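Cytosine-specific methyltransferase (Escherichia coli O157:H7 EDL933, PDB 3G7U) probably methylates cytosine at carbon 5 in DNA, using S-adenosyl-L-methionine as methyl donor, within a prophage-encoded restriction-modification system. Local coordinates at residues A[8-13]-A[29-34]; A[78-83]-A[97-102]; A[122-127]-A[165-170]. One frame throughout, in Å; residues are numbered along the deposited sequence. Where two conformers were deposited one is given.

Contact 1. Residues A[8-13]-A[29-34]; sequences LFSGVG and AVEIDQ
Val30 O, at the end of strand 25-30, is gripped by two successive amides of the facing loop. Ser10 N makes the straighter bond, 3.1 Å to Val30 O, with the donor lifted well out of the carbonyl plane; Phe9 N reaches the same Val30 O at 2.8 Å, but through a bent, weak bond. One step on, the Glu31 carboxylate takes over. Its OE1 accepts Gly11 N at 2.8 Å from above the carboxylate plane, while OE2 receives Asp33 N at 2.9 Å on its anti side, so each oxygen holds a different backbone amide and the group is braced between the two segments. Glu31 gets there by a bend at chi2 (53°), which brings OE1 up to Gly11 N. Gly11, the second residue of the type II' turn from Ser10 to Gly13, takes positive phi, and the turn leads into helix 14-22. Ser10 OG packs against Glu31 CB at 3.4 Å and is held by Gly11 O within its own loop. Next to these bonds, Leu8 and Val30 form a parallel bridge and lie side by side, CD2 of Leu8 3.7 Å from CG2 of Val30. A glycine-rich turn after the first strand, met by an acid just past the second, is the hallmark of the Rossmann-like methyltransferase cofactor site; in relatives such an acid holds the ribose of S-adenosylmethionine.

Contact 2. Residues A[78-83]-A[97-102]; sequences GPPCQG and NQLYMH
Two hydrogen bonds join Gln82 to Asn97, and both run to the one Asn97 amide. Gln82 N donates to Asn97 OD1 over 2.9 Å in a nearly straight bond (165°), approaching from out of the carbonyl plane. In return Asn97 ND2 gives a more bent bond, also 2.9 Å, to Gln82 OE1, this time in the carbonyl plane on a lone pair. The extended Gln82 chain (chi1 180°) carries its amide alongside that of Asn97, the two planes 35° apart. With oxygen and nitrogen both engaged, the rotation of the Asn97 amide is fixed; Gln82 NE2 hydrogen-bonds Ser85 O, further along the same loop. The bonded backbone is that of the Pro-Pro-Cys-Gln loop of C5-methyltransferases, whose Cys81 is the predicted active-site residue, so Asn97, in the first turn of helix 94-110, holds the residue right after it.

Apolar contacts follow the prolines. Pro80 lays CG against Leu99 CB at 3.8 Å, and its CD rests on the same carbon. Pro79 CB meets Tyr100 CD1 at 3.7 Å, obliquely to the ring. A carbonyl also meets the tyrosine: Pro80 O sits at the Tyr100 ring edge, near its plane, and 3.2 Å from Tyr100 CB. Tyr100 also packs on Arg132 and Ala135 of helix 129-140, and its hydroxyl binds a glycerol, probably from the crystallisation liquor.

Contact 3. Residues A[122-127]-A[165-170]; sequences GIMQEK and YFFIGV
Met124 lies across the Tyr165 ring and runs on to the rim of Phe167, filling the corner between the two aromatics. Its CG sits over the tyrosine face, 4.0 Å from the ring centroid in a CH-pi contact, and its sulfur stays above the same face, farther off, with SD 4.9 Å from the Tyr165 centroid. Against Phe167 the thioether works differently: SD lies in the plane of that ring at its edge, 3.9 Å from Phe167 CZ, and the methyl CE follows the same rim at 3.9 Å from Phe167 CE1. The sulfur thus makes two Met-aromatic contacts, one with a face and one with an edge. A bend at chi2 (-57°) and another at chi3 swing the end of the chain round to the phenylalanine, which comes at it from the opposite direction.

The two rings stand on strand 163-171, two residues apart and hence on one side of the sheet. This strand is the reversed one of the class I methyltransferase fold, antiparallel to 114-119, and the loop that follows the family's Glu-Asn-Val motif (Glu118, Asn119) brings its side chains down on strand 163-171. Ile123 of this loop also packs on Cys81, the predicted active-site residue, which places the loop beside the probable catalytic pocket.

Ile123 is also the loop's second bump. Its CG2 branch, set between the backbone N and the carbonyl carbon, pushes toward the hollow between the rings, with CG2 3.5 Å from Tyr165 CD2 and 4.1 Å from Phe167 CZ at the ring edge. Both bumps are central residues of a type I turn from Gly122 to Gln125, braced by Gln125 NE2 bonding Gly122 O at 3.0 Å. Pro148 of strand 143-152 packs against both Met124 and Phe167.

From the N terminus, strand 4-8, helix 14-22 and strand 25-30 form a beta-alpha-beta unit, and contact 1 closes it by bringing the loop after the first strand against the end of the second. Contact 2 comes later and closes the short excursion between strand 74-77 and helix 94-110. Contact 3 follows, spanning from the loop after 114-119 to strand 163-171, across helix 129-140 and strand 143-152. The three stand in series, neither nested nor crossing. Contact 2 bridges its neighbours: Phe9 packs on Pro80 toward contact 1, while Ile123 CD1 touches Cys81 SG and Tyr100 toward contact 3. Contacts 1 and 3 do not touch, though both reach the central sheet.

Contact 1. Residues A[8-13]-A[29-34]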
# COMPACT_ATOMS: atom_id res chain seq x y z
N LEU A 8 -9.19 -4.18 -7.09
CA LEU A 8 -10.42 -3.91 -6.41
C LEU A 8 -10.15 -3.38 -5.00
O LEU A 8 -9.32 -3.94 -4.32
CB LEU A 8 -11.25 -5.18 -6.33
CG LEU A 8 -11.57 -5.83 -7.70
CD1 LEU A 8 -12.45 -7.09 -7.47
CD2 LEU A 8 -12.32 -4.84 -8.63
N PHE A 9 -10.88 -2.33 -4.60
CA PHE A 9 -10.68 -1.68 -3.30
C PHE A 9 -9.25 -1.15 -3.30
O PHE A 9 -8.48 -1.41 -2.38
CB PHE A 9 -10.87 -2.69 -2.19
CG PHE A 9 -12.17 -3.45 -2.27
CD1 PHE A 9 -13.36 -2.87 -1.84
CD2 PHE A 9 -12.18 -4.77 -2.70
CE1 PHE A 9 -14.55 -3.60 -1.91
CE2 PHE A 9 -13.36 -5.50 -2.77
CZ PHE A 9 -14.52 -4.92 -2.36
N SER A 10 -8.89 -0.40 -4.33
CA SER A 10 -7.51 -0.10 -4.58
C SER A 10 -6.89 0.91 -3.61
O SER A 10 -5.64 0.96 -3.46
CB SER A 10 -7.38 0.50 -6.00
OG SER A 10 -8.04 1.78 -6.09
N GLY A 11 -7.74 1.73 -2.98
CA GLY A 11 -7.24 2.92 -2.25
C GLY A 11 -6.35 3.74 -3.18
O GLY A 11 -6.61 3.81 -4.40
N VAL A 12 -5.27 4.30 -2.64
CA VAL A 12 -4.41 5.18 -3.47
C VAL A 12 -3.43 4.45 -4.35
O VAL A 12 -2.87 5.04 -5.27
CB VAL A 12 -3.56 6.18 -2.62
CG1 VAL A 12 -4.48 7.09 -1.87
CG2 VAL A 12 -2.62 5.43 -1.65
N GLY A 13 -3.25 3.15 -4.09
CA GLY A 13 -2.49 2.31 -5.00
C GLY A 13 -1.19 1.73 -4.47
O GLY A 13 -0.25 1.52 -5.24
N ALA A 29 -8.48 0.44 -11.72
CA ALA A 29 -8.62 0.45 -10.25
C ALA A 29 -10.07 0.74 -9.87
O ALA A 29 -10.71 1.63 -10.49
CB ALA A 29 -7.69 1.52 -9.66
N VAL A 30 -10.63 -0.00 -8.91
CA VAL A 30 -11.98 0.24 -8.44
C VAL A 30 -11.90 0.67 -6.97
O VAL A 30 -11.37 -0.06 -6.13
CB VAL A 30 -12.91 -1.00 -8.55
CG1 VAL A 30 -14.33 -0.69 -8.02
CG2 VAL A 30 -12.99 -1.48 -10.03
N GLU A 31 -12.41 1.86 -6.70
CA GLU A 31 -12.34 2.41 -5.31
C GLU A 31 -13.50 3.36 -5.09
O GLU A 31 -13.70 4.24 -5.88
CB GLU A 31 -10.99 3.14 -5.17
CG GLU A 31 -10.79 3.96 -3.87
CD GLU A 31 -11.04 3.16 -2.62
OE1 GLU A 31 -10.48 2.06 -2.48
OE2 GLU A 31 -11.82 3.62 -1.75
N ILE A 32 -14.26 3.15 -4.02
CA ILE A 32 -15.41 4.01 -3.68
C ILE A 32 -15.04 5.42 -3.16
O ILE A 32 -15.77 6.37 -3.37
CB ILE A 32 -16.42 3.27 -2.72
CG1 ILE A 32 -17.81 3.92 -2.69
CG2 ILE A 32 -15.91 3.19 -1.27
CD1 ILE A 32 -18.52 4.08 -4.07
N ASP A 33 -13.89 5.57 -2.49
CA ASP A 33 -13.61 6.85 -1.87
C ASP A 33 -13.07 7.81 -2.90
O ASP A 33 -12.08 7.53 -3.53
CB ASP A 33 -12.60 6.66 -0.72
CG ASP A 33 -12.30 7.95 -0.01
OD1 ASP A 33 -13.01 8.25 0.97
OD2 ASP A 33 -11.35 8.66 -0.39
N GLN A 34 -13.70 8.98 -3.02
CA GLN A 34 -13.33 9.94 -4.02
C GLN A 34 -11.90 10.45 -3.86
O GLN A 34 -11.18 10.53 -4.82
CB GLN A 34 -14.30 11.13 -3.98
CG GLN A 34 -13.97 12.21 -5.00
CD GLN A 34 -14.71 13.49 -4.70
OE1 GLN A 34 -15.93 13.56 -4.84
NE2 GLN A 34 -13.98 14.51 -4.24

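Contact 2. Residues A[78-83]-A[97-102]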
# COMPACT_ATOMS: atom_id res chain seq x y z
N GLY A 78 -8.02 -5.51 -1.82
CA GLY A 78 -8.22 -5.64 -0.37
C GLY A 78 -9.68 -5.80 0.01
O GLY A 78 -10.31 -4.82 0.37
N PRO A 79 -10.22 -7.03 -0.01
CA PRO A 79 -11.62 -7.16 0.34
C PRO A 79 -11.83 -6.73 1.79
O PRO A 79 -11.05 -7.13 2.66
CB PRO A 79 -11.88 -8.65 0.17
CG PRO A 79 -10.62 -9.29 0.20
CD PRO A 79 -9.63 -8.33 -0.36
N PRO A 80 -12.85 -5.90 2.04
CA PRO A 80 -13.08 -5.43 3.40
C PRO A 80 -13.63 -6.56 4.25
O PRO A 80 -14.12 -7.56 3.74
CB PRO A 80 -14.17 -4.36 3.23
CG PRO A 80 -14.26 -4.10 1.75
CD PRO A 80 -13.85 -5.37 1.11
N CYS A 81 -13.52 -6.40 5.54
CA CYS A 81 -14.00 -7.41 6.45
C CYS A 81 -14.39 -6.64 7.68
O CYS A 81 -13.73 -5.66 8.01
CB CYS A 81 -12.84 -8.37 6.74
SG CYS A 81 -13.20 -9.63 7.94
N GLN A 82 -15.46 -7.07 8.35
CA GLN A 82 -15.87 -6.53 9.66
C GLN A 82 -14.70 -6.56 10.68
O GLN A 82 -14.49 -5.59 11.41
CB GLN A 82 -17.10 -7.27 10.19
CG GLN A 82 -17.62 -6.79 11.55
CD GLN A 82 -18.71 -7.69 12.13
OE1 GLN A 82 -19.33 -8.51 11.43
NE2 GLN A 82 -18.95 -7.54 13.43
N GLY A 83 -13.94 -7.66 10.71
CA GLY A 83 -12.69 -7.74 11.47
C GLY A 83 -12.90 -7.63 12.97
O GLY A 83 -13.81 -8.24 13.52
N ASN A 97 -18.61 -7.33 5.31
CA ASN A 97 -18.72 -8.78 5.08
C ASN A 97 -19.40 -9.16 3.77
O ASN A 97 -19.03 -10.15 3.16
CB ASN A 97 -19.39 -9.49 6.25
CG ASN A 97 -18.60 -9.34 7.55
OD1 ASN A 97 -17.39 -9.10 7.52
ND2 ASN A 97 -19.29 -9.46 8.68
N GLN A 98 -20.40 -8.38 3.34
CA GLN A 98 -20.96 -8.53 2.00
C GLN A 98 -19.92 -8.19 0.95
O GLN A 98 -19.73 -8.95 0.01
CB GLN A 98 -22.21 -7.68 1.81
CG GLN A 98 -23.48 -8.38 2.33
CD GLN A 98 -24.54 -7.41 2.82
OE1 GLN A 98 -24.23 -6.29 3.26
NE2 GLN A 98 -25.81 -7.82 2.76
N LEU A 99 -19.20 -7.08 1.12
CA LEU A 99 -18.15 -6.72 0.14
C LEU A 99 -17.03 -7.75 -0.01
O LEU A 99 -16.48 -7.95 -1.11
CB LEU A 99 -17.57 -5.33 0.44
CG LEU A 99 -18.55 -4.16 0.26
CD1 LEU A 99 -17.99 -2.89 0.86
CD2 LEU A 99 -18.95 -3.95 -1.20
N TYR A 100 -16.69 -8.41 1.10
CA TYR A 100 -15.73 -9.51 1.09
C TYR A 100 -16.12 -10.58 0.10
O TYR A 100 -15.31 -11.04 -0.70
CB TYR A 100 -15.65 -10.13 2.51
CG TYR A 100 -14.57 -11.17 2.64
CD1 TYR A 100 -13.25 -10.80 2.89
CD2 TYR A 100 -14.85 -12.54 2.52
CE1 TYR A 100 -12.24 -11.73 2.99
CE2 TYR A 100 -13.82 -13.50 2.63
CZ TYR A 100 -12.52 -13.06 2.88
OH TYR A 100 -11.47 -13.95 2.99
N MET A 101 -17.39 -11.00 0.20
CA MET A 101 -17.94 -12.04 -0.66
C MET A 101 -18.02 -11.63 -2.13
O MET A 101 -17.84 -12.47 -3.02
CB MET A 101 -19.34 -12.43 -0.17
CG MET A 101 -19.38 -13.31 1.11
SD MET A 101 -18.46 -14.87 1.00
CE MET A 101 -18.77 -15.47 -0.67
N HIS A 102 -18.25 -10.33 -2.39
CA HIS A 102 -18.28 -9.78 -3.77
C HIS A 102 -16.94 -9.83 -4.45
O HIS A 102 -16.86 -10.00 -5.67
CB HIS A 102 -18.80 -8.34 -3.78
CG HIS A 102 -20.26 -8.22 -3.50
ND1 HIS A 102 -21.22 -8.86 -4.26
CD2 HIS A 102 -20.93 -7.55 -2.53
CE1 HIS A 102 -22.42 -8.57 -3.78
NE2 HIS A 102 -22.27 -7.79 -2.72

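Contact 3. Residues A[122-127]-A[165-170]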
# COMPACT_ATOMS: atom_id res chain seq x y z
N GLY A 122 -7.61 -9.85 11.98
CA GLY A 122 -9.03 -9.72 12.24
C GLY A 122 -9.77 -10.71 11.37
O GLY A 122 -10.80 -11.26 11.77
N ILE A 123 -9.22 -10.94 10.18
CA ILE A 123 -9.83 -11.82 9.16
C ILE A 123 -9.94 -13.29 9.63
O ILE A 123 -10.94 -13.97 9.34
CB ILE A 123 -9.05 -11.66 7.78
CG1 ILE A 123 -9.67 -12.48 6.64
CG2 ILE A 123 -7.57 -12.00 7.92
CD1 ILE A 123 -11.12 -12.26 6.41
N MET A 124 -8.97 -13.77 10.42
CA MET A 124 -8.95 -15.20 10.74
C MET A 124 -9.86 -15.62 11.88
O MET A 124 -9.87 -16.80 12.24
CB MET A 124 -7.52 -15.71 10.97
CG MET A 124 -6.62 -15.49 9.78
SD MET A 124 -7.30 -16.27 8.29
CE MET A 124 -5.82 -17.09 7.89
N GLN A 125 -10.66 -14.69 12.42
CA GLN A 125 -11.56 -15.02 13.53
C GLN A 125 -12.64 -16.07 13.23
O GLN A 125 -13.16 -16.16 12.11
CB GLN A 125 -12.21 -13.78 14.10
CG GLN A 125 -11.25 -12.82 14.76
CD GLN A 125 -11.97 -11.58 15.24
OE1 GLN A 125 -12.65 -11.60 16.28
NE2 GLN A 125 -11.86 -10.50 14.48
N GLU A 126 -12.98 -16.84 14.27
CA GLU A 126 -13.95 -17.92 14.17
C GLU A 126 -15.29 -17.47 13.61
O GLU A 126 -15.91 -18.19 12.83
CB GLU A 126 -14.15 -18.61 15.52
CG GLU A 126 -13.19 -19.77 15.79
CD GLU A 126 -13.00 -20.69 14.57
OE1 GLU A 126 -14.01 -21.24 14.05
OE2 GLU A 126 -11.84 -20.85 14.14
N LYS A 127 -15.71 -16.27 14.00
CA LYS A 127 -16.99 -15.72 13.57
C LYS A 127 -17.06 -15.40 12.07
O LYS A 127 -18.15 -15.15 11.54
CB LYS A 127 -17.31 -14.47 14.36
CG LYS A 127 -16.34 -13.35 14.14
CD LYS A 127 -17.02 -12.08 14.55
CE LYS A 127 -16.03 -11.14 15.16
NZ LYS A 127 -16.72 -10.33 16.22
N TYR A 165 -2.00 -10.24 5.92
CA TYR A 165 -2.23 -11.57 5.36
C TYR A 165 -2.38 -11.44 3.85
O TYR A 165 -3.01 -10.50 3.38
CB TYR A 165 -3.53 -12.14 5.87
CG TYR A 165 -3.50 -12.69 7.29
CD1 TYR A 165 -2.96 -13.95 7.57
CD2 TYR A 165 -4.06 -11.96 8.33
CE1 TYR A 165 -2.97 -14.46 8.89
CE2 TYR A 165 -4.08 -12.46 9.65
CZ TYR A 165 -3.53 -13.70 9.91
OH TYR A 165 -3.57 -14.20 11.19
N PHE A 166 -1.80 -12.37 3.10
CA PHE A 166 -2.06 -12.47 1.67
C PHE A 166 -2.68 -13.81 1.36
O PHE A 166 -2.20 -14.84 1.83
CB PHE A 166 -0.78 -12.31 0.90
CG PHE A 166 -0.24 -10.92 0.93
CD1 PHE A 166 -0.58 -10.01 -0.06
CD2 PHE A 166 0.61 -10.50 1.95
CE1 PHE A 166 -0.06 -8.67 -0.05
CE2 PHE A 166 1.12 -9.17 1.96
CZ PHE A 166 0.78 -8.27 0.96
N PHE A 167 -3.76 -13.79 0.57
CA PHE A 167 -4.48 -14.99 0.17
C PHE A 167 -4.36 -15.08 -1.34
O PHE A 167 -4.83 -14.19 -2.01
CB PHE A 167 -5.94 -14.90 0.56
CG PHE A 167 -6.16 -14.78 2.05
CD1 PHE A 167 -6.17 -15.91 2.85
CD2 PHE A 167 -6.33 -13.54 2.65
CE1 PHE A 167 -6.36 -15.80 4.25
CE2 PHE A 167 -6.52 -13.41 4.04
CZ PHE A 167 -6.53 -14.54 4.83
N ILE A 168 -3.70 -16.14 -1.84
CA ILE A 168 -3.35 -16.24 -3.28
C ILE A 168 -4.00 -17.51 -3.86
O ILE A 168 -4.05 -18.55 -3.19
CB ILE A 168 -1.83 -16.24 -3.50
CG1 ILE A 168 -1.23 -14.90 -3.10
CG2 ILE A 168 -1.46 -16.54 -4.98
CD1 ILE A 168 0.27 -14.95 -2.85
N GLY A 169 -4.54 -17.42 -5.08
CA GLY A 169 -5.10 -18.62 -5.71
C GLY A 169 -4.62 -18.58 -7.13
O GLY A 169 -4.41 -17.51 -7.68
N VAL A 170 -4.40 -19.75 -7.74
CA VAL A 170 -3.94 -19.79 -9.12
C VAL A 170 -4.80 -20.80 -9.86
O VAL A 170 -5.22 -21.79 -9.29
CB VAL A 170 -2.44 -20.14 -9.31
CG1 VAL A 170 -1.52 -19.01 -8.83
CG2 VAL A 170 -2.10 -21.48 -8.67